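Local coordinates for insecticidal protein (Brevibacillus laterosporus, PDB 7ML9) that acts as an insecticidal toxin against the western corn rootworm, probably by assembling beta-barrel pores in target membranes, at residues L107-N112 / V204-N209; Y187-Q192 / T281-K286. One frame throughout, in Å; residues are numbered along the deposited sequence.

Both contacts lie toward the same end of an elongated, strand-rich molecule of the aerolysin/ETX–MTX2 kind, their centres about 8 Å apart. Contact 1 is a partly buried pairing of neighbouring strands, held by backbone hydrogen bonds, with tyrosines and a lysine on its outer side. Contact 2 is more deeply buried and joins strand 266-289 to the end of strand 178-189 and the loop after it by apolar packing of F283 and L285. They share a sheet: strands 201-229 and 266-289 are neighbours in it, and N209 N probably bonds D282 O at 2.8 Å. The two interiors merge where A206 CB packs 3.6 Å from L285 CD2. Directional bonding thus governs the first contact, and shape the second.

Contact 1 (L107-N112 / V204-N209); sequences LYAGKN and VLAYLN. With EDO (1,2-ethanediol), chain I.
L107 and L208 form a hydrogen-bonded pair at one end of an antiparallel ladder that is interrupted by a beta bulge, where A109 and G110 together face A206. L107 N reaches L208 O at 2.8 Å, and L208 N returns to L107 O. Both leucines turn to the face packed on strand 130-147, where each rests on Y132, an apolar place that suits branched aliphatic chains.

Y108 belongs to the other face, where a tyrosine can lay its ring against a neighbour on the more solvent-accessible side of the sheet. With CG anti to the backbone N (chi1 177°), the ring folds along its own strand and brings CD1 over one face of the Y207 ring, offset toward the rim and 3.9 Å from CE2 of Y207. The planes are inclined at 58°, an oblique pairing.

A109 N donates to A206 O at 2.8 Å from above the carbonyl plane, a skew consistent with the bulge. The small methyl groups also meet, A109 CB lying 4.1 Å from A206 CB. Next, G110 takes a phi of 138°, where a side chain would jam against the preceding carbonyl, so glycine is called for. Its N lies over the centre of the Y108 ring, and its O accepts from A206 N.

Beyond the bulge K111 and L205 run side by side, with K111 CB only 3.4 Å from L205 CD2, a tight fit. The long aliphatic part covers the leucine and carries the charge outward, where K111 NZ donates to O1 of an ethanediol, probably from the crystallisation liquor, at 2.7 Å. N112 restores the regular ladder: its N donates to V204 O, and V204 N donates to N112 O at 2.8 Å, nearly in line with the carbonyl.

Contact 2 (Y187-Q192 / T281-K286); sequences YKSPSQ and TDFILK
F283 and L285, alternate residues of strand 266-289, both point inward and meet the end of strand 178-189 and the turn after it. The axes of the short segments 187-189 and 281-286 approach to 7.6 Å, at 40° to each other. This is packing across the interior between strands of the same mixed sheet, as the backbone bonds go to other strands: Y187 and S189 pair with Y132 and F130, T281 with N209.

F283 turns inward. Its CG stands anti to the carbonyl carbon, beside the backbone N (chi1 -75°), which lays the ring along three consecutive residues. F283 CD2 touches S189 CB at 3.4 Å. F283 CE2 comes 3.5 Å from K188 C, the carbonyl carbon, and Y187 O lies at the ring edge, 3.9 Å from F283 CZ. Y187 adds its CB, 4.0 Å from F283 CE2, while its own ring leads away, and its hydroxyl bonds E136 and the backbone N of G280.

S189 is small, which is consistent with the close approach of the ring to its CB. Its OG sits over one face of the phenyl, set between the backbone N and the carbonyl carbon (chi1 71°), and is satisfied by F130 N.

Two residues on from F283, L285 extends CD1 to the aliphatic part of Q192, 3.6 Å from Q192 CG, the two chains crossing at a slant. Q192 is bent at its second torsion, and its backbone N is held by T127 OG1.

The segments therefore meet through dispersion and exclusion of water, while the buried polar groups of Y187 and S189 are satisfied by strand 130-147 and G280: packing sets the fit and hydrogen bonds outside it fix the positions.

Contact 1 (L107-N112 / V204-N209)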
# COMPACT_ATOMS: atom_id res chain seq x y z
N LEU A 107 10.48 -23.76 10.55
CA LEU A 107 11.89 -23.59 10.87
C LEU A 107 12.19 -24.34 12.17
O LEU A 107 11.58 -24.05 13.20
CB LEU A 107 12.25 -22.10 11.00
CG LEU A 107 12.05 -21.28 9.71
CD1 LEU A 107 12.15 -19.76 9.96
CD2 LEU A 107 13.00 -21.72 8.63
N TYR A 108 13.10 -25.29 12.11
CA TYR A 108 13.51 -26.04 13.30
C TYR A 108 14.13 -25.11 14.35
O TYR A 108 15.08 -24.38 14.04
CB TYR A 108 14.48 -27.14 12.90
CG TYR A 108 15.02 -27.92 14.07
CD1 TYR A 108 14.17 -28.64 14.90
CD2 TYR A 108 16.38 -27.92 14.36
CE1 TYR A 108 14.66 -29.35 15.98
CE2 TYR A 108 16.88 -28.63 15.44
CZ TYR A 108 16.01 -29.35 16.24
OH TYR A 108 16.51 -30.06 17.31
N ALA A 109 13.59 -25.12 15.57
CA ALA A 109 14.02 -24.24 16.64
C ALA A 109 14.83 -24.93 17.74
O ALA A 109 15.43 -24.23 18.57
CB ALA A 109 12.80 -23.57 17.29
N GLY A 110 14.85 -26.26 17.81
CA GLY A 110 15.64 -26.94 18.82
C GLY A 110 14.88 -28.12 19.41
O GLY A 110 13.78 -28.45 18.97
N LYS A 111 15.47 -28.75 20.42
CA LYS A 111 14.82 -29.92 21.01
C LYS A 111 15.28 -30.12 22.44
O LYS A 111 16.32 -29.59 22.85
CB LYS A 111 15.10 -31.18 20.20
CG LYS A 111 16.56 -31.64 20.17
CD LYS A 111 16.72 -32.73 19.10
CE LYS A 111 18.11 -33.37 19.09
NZ LYS A 111 18.89 -33.12 20.34
N ASN A 112 14.52 -30.92 23.19
CA ASN A 112 14.96 -31.31 24.53
C ASN A 112 14.31 -32.64 24.88
O ASN A 112 13.37 -33.09 24.21
CB ASN A 112 14.63 -30.25 25.59
CG ASN A 112 15.66 -29.10 25.64
OD1 ASN A 112 15.30 -27.94 25.42
ND2 ASN A 112 16.92 -29.42 25.95
N VAL A 204 11.06 -33.72 22.70
CA VAL A 204 10.24 -32.62 22.20
C VAL A 204 11.06 -31.86 21.17
O VAL A 204 12.13 -31.34 21.49
CB VAL A 204 9.80 -31.68 23.33
CG1 VAL A 204 8.85 -30.60 22.77
CG2 VAL A 204 9.14 -32.45 24.44
N LEU A 205 10.56 -31.81 19.93
CA LEU A 205 11.14 -31.00 18.86
C LEU A 205 10.25 -29.79 18.61
O LEU A 205 9.02 -29.92 18.56
CB LEU A 205 11.28 -31.79 17.56
CG LEU A 205 11.96 -33.15 17.48
CD1 LEU A 205 12.07 -33.59 16.03
CD2 LEU A 205 13.31 -33.10 18.07
N ALA A 206 10.87 -28.62 18.43
CA ALA A 206 10.13 -27.37 18.25
C ALA A 206 10.40 -26.80 16.87
O ALA A 206 11.55 -26.83 16.38
CB ALA A 206 10.50 -26.33 19.32
N TYR A 207 9.34 -26.29 16.24
CA TYR A 207 9.43 -25.66 14.93
C TYR A 207 8.68 -24.34 14.96
O TYR A 207 7.59 -24.25 15.54
CB TYR A 207 8.84 -26.56 13.84
CG TYR A 207 9.54 -27.87 13.67
CD1 TYR A 207 9.24 -28.94 14.50
CD2 TYR A 207 10.50 -28.04 12.69
CE1 TYR A 207 9.89 -30.16 14.36
CE2 TYR A 207 11.15 -29.26 12.53
CZ TYR A 207 10.84 -30.31 13.37
OH TYR A 207 11.48 -31.52 13.24
N LEU A 208 9.28 -23.31 14.36
CA LEU A 208 8.60 -22.03 14.20
C LEU A 208 7.84 -22.05 12.88
O LEU A 208 8.43 -22.31 11.82
CB LEU A 208 9.60 -20.87 14.23
CG LEU A 208 9.01 -19.48 13.94
CD1 LEU A 208 8.11 -19.02 15.07
CD2 LEU A 208 10.14 -18.48 13.71
N ASN A 209 6.54 -21.80 12.93
CA ASN A 209 5.77 -21.63 11.70
C ASN A 209 5.85 -20.17 11.28
O ASN A 209 5.85 -19.27 12.13
CB ASN A 209 4.31 -22.05 11.91
CG ASN A 209 4.11 -23.56 11.83
OD1 ASN A 209 4.73 -24.26 11.01
ND2 ASN A 209 3.22 -24.06 12.67
C1 EDO I . 17.73 -36.33 21.91
O1 EDO I . 17.74 -34.91 22.07
C2 EDO I . 18.40 -36.71 20.60
O2 EDO I . 17.52 -37.60 19.89

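Contact 2 (Y187-Q192 / T281-K286)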
# COMPACT_ATOMS: atom_id res chain seq x y z
N TYR A 187 11.12 -14.73 19.17
CA TYR A 187 9.90 -15.49 19.40
C TYR A 187 10.15 -16.53 20.47
O TYR A 187 11.20 -17.18 20.47
CB TYR A 187 9.44 -16.18 18.12
CG TYR A 187 9.02 -15.23 17.01
CD1 TYR A 187 8.26 -14.10 17.28
CD2 TYR A 187 9.36 -15.49 15.69
CE1 TYR A 187 7.86 -13.25 16.26
CE2 TYR A 187 8.96 -14.64 14.66
CZ TYR A 187 8.22 -13.52 14.95
OH TYR A 187 7.83 -12.69 13.93
N LYS A 188 9.19 -16.71 21.37
CA LYS A 188 9.33 -17.65 22.47
C LYS A 188 8.06 -18.50 22.58
O LYS A 188 6.95 -17.99 22.42
CB LYS A 188 9.59 -16.91 23.78
CG LYS A 188 9.70 -17.77 25.01
CD LYS A 188 10.20 -16.94 26.18
CE LYS A 188 9.38 -15.67 26.35
NZ LYS A 188 8.78 -15.57 27.71
N SER A 189 8.24 -19.80 22.82
CA SER A 189 7.11 -20.68 23.09
C SER A 189 7.04 -20.92 24.59
O SER A 189 8.06 -21.30 25.19
CB SER A 189 7.26 -22.01 22.36
OG SER A 189 8.30 -22.77 22.95
N PRO A 190 5.91 -20.67 25.24
CA PRO A 190 5.82 -20.94 26.67
C PRO A 190 5.97 -22.43 26.96
O PRO A 190 5.77 -23.29 26.10
CB PRO A 190 4.42 -20.44 27.06
CG PRO A 190 4.03 -19.50 25.95
CD PRO A 190 4.68 -20.05 24.71
N SER A 191 6.38 -22.71 28.19
CA SER A 191 6.52 -24.09 28.66
C SER A 191 5.19 -24.84 28.55
O SER A 191 4.14 -24.32 28.92
CB SER A 191 7.01 -24.06 30.10
OG SER A 191 7.09 -25.37 30.64
N GLN A 192 5.24 -26.07 28.03
CA GLN A 192 4.07 -26.92 27.87
C GLN A 192 4.17 -28.13 28.81
O GLN A 192 5.26 -28.62 29.12
CB GLN A 192 3.93 -27.42 26.43
CG GLN A 192 3.83 -26.30 25.39
CD GLN A 192 2.66 -25.37 25.66
OE1 GLN A 192 2.83 -24.15 25.78
NE2 GLN A 192 1.47 -25.94 25.78
N THR A 281 4.33 -17.08 12.96
CA THR A 281 2.92 -17.24 13.33
C THR A 281 2.73 -17.95 14.67
O THR A 281 2.05 -17.42 15.56
CB THR A 281 2.17 -17.98 12.21
OG1 THR A 281 2.87 -19.17 11.83
CG2 THR A 281 2.08 -17.07 10.97
N ASP A 282 3.33 -19.13 14.85
CA ASP A 282 3.25 -19.83 16.12
C ASP A 282 4.32 -20.92 16.13
O ASP A 282 5.06 -21.09 15.16
CB ASP A 282 1.84 -20.40 16.37
CG ASP A 282 1.44 -21.53 15.41
OD1 ASP A 282 2.25 -21.99 14.56
OD2 ASP A 282 0.28 -21.97 15.50
N PHE A 283 4.39 -21.66 17.24
CA PHE A 283 5.24 -22.84 17.33
C PHE A 283 4.38 -24.10 17.26
O PHE A 283 3.26 -24.13 17.78
CB PHE A 283 6.04 -22.86 18.64
CG PHE A 283 7.21 -21.90 18.67
CD1 PHE A 283 8.43 -22.25 18.12
CD2 PHE A 283 7.07 -20.65 19.27
CE1 PHE A 283 9.52 -21.36 18.17
CE2 PHE A 283 8.15 -19.76 19.32
CZ PHE A 283 9.36 -20.12 18.78
N ILE A 284 4.91 -25.13 16.60
CA ILE A 284 4.40 -26.49 16.74
C ILE A 284 5.45 -27.32 17.47
O ILE A 284 6.63 -27.33 17.08
CB ILE A 284 4.04 -27.10 15.37
CG1 ILE A 284 3.55 -28.54 15.53
CG2 ILE A 284 5.20 -27.00 14.41
CD1 ILE A 284 2.49 -28.94 14.50
N LEU A 285 5.03 -27.99 18.54
CA LEU A 285 5.86 -28.95 19.27
C LEU A 285 5.48 -30.36 18.86
O LEU A 285 4.30 -30.72 18.87
CB LEU A 285 5.71 -28.79 20.78
CG LEU A 285 6.03 -27.43 21.39
CD1 LEU A 285 6.06 -27.52 22.91
CD2 LEU A 285 7.34 -26.93 20.84
N LYS A 286 6.47 -31.15 18.48
CA LYS A 286 6.30 -32.53 18.07
C LYS A 286 6.92 -33.42 19.15
O LYS A 286 8.10 -33.27 19.49
CB LYS A 286 6.97 -32.74 16.72
CG LYS A 286 7.04 -34.13 16.16
CD LYS A 286 8.06 -34.15 15.04
CE LYS A 286 7.53 -34.77 13.76
NZ LYS A 286 8.44 -35.85 13.27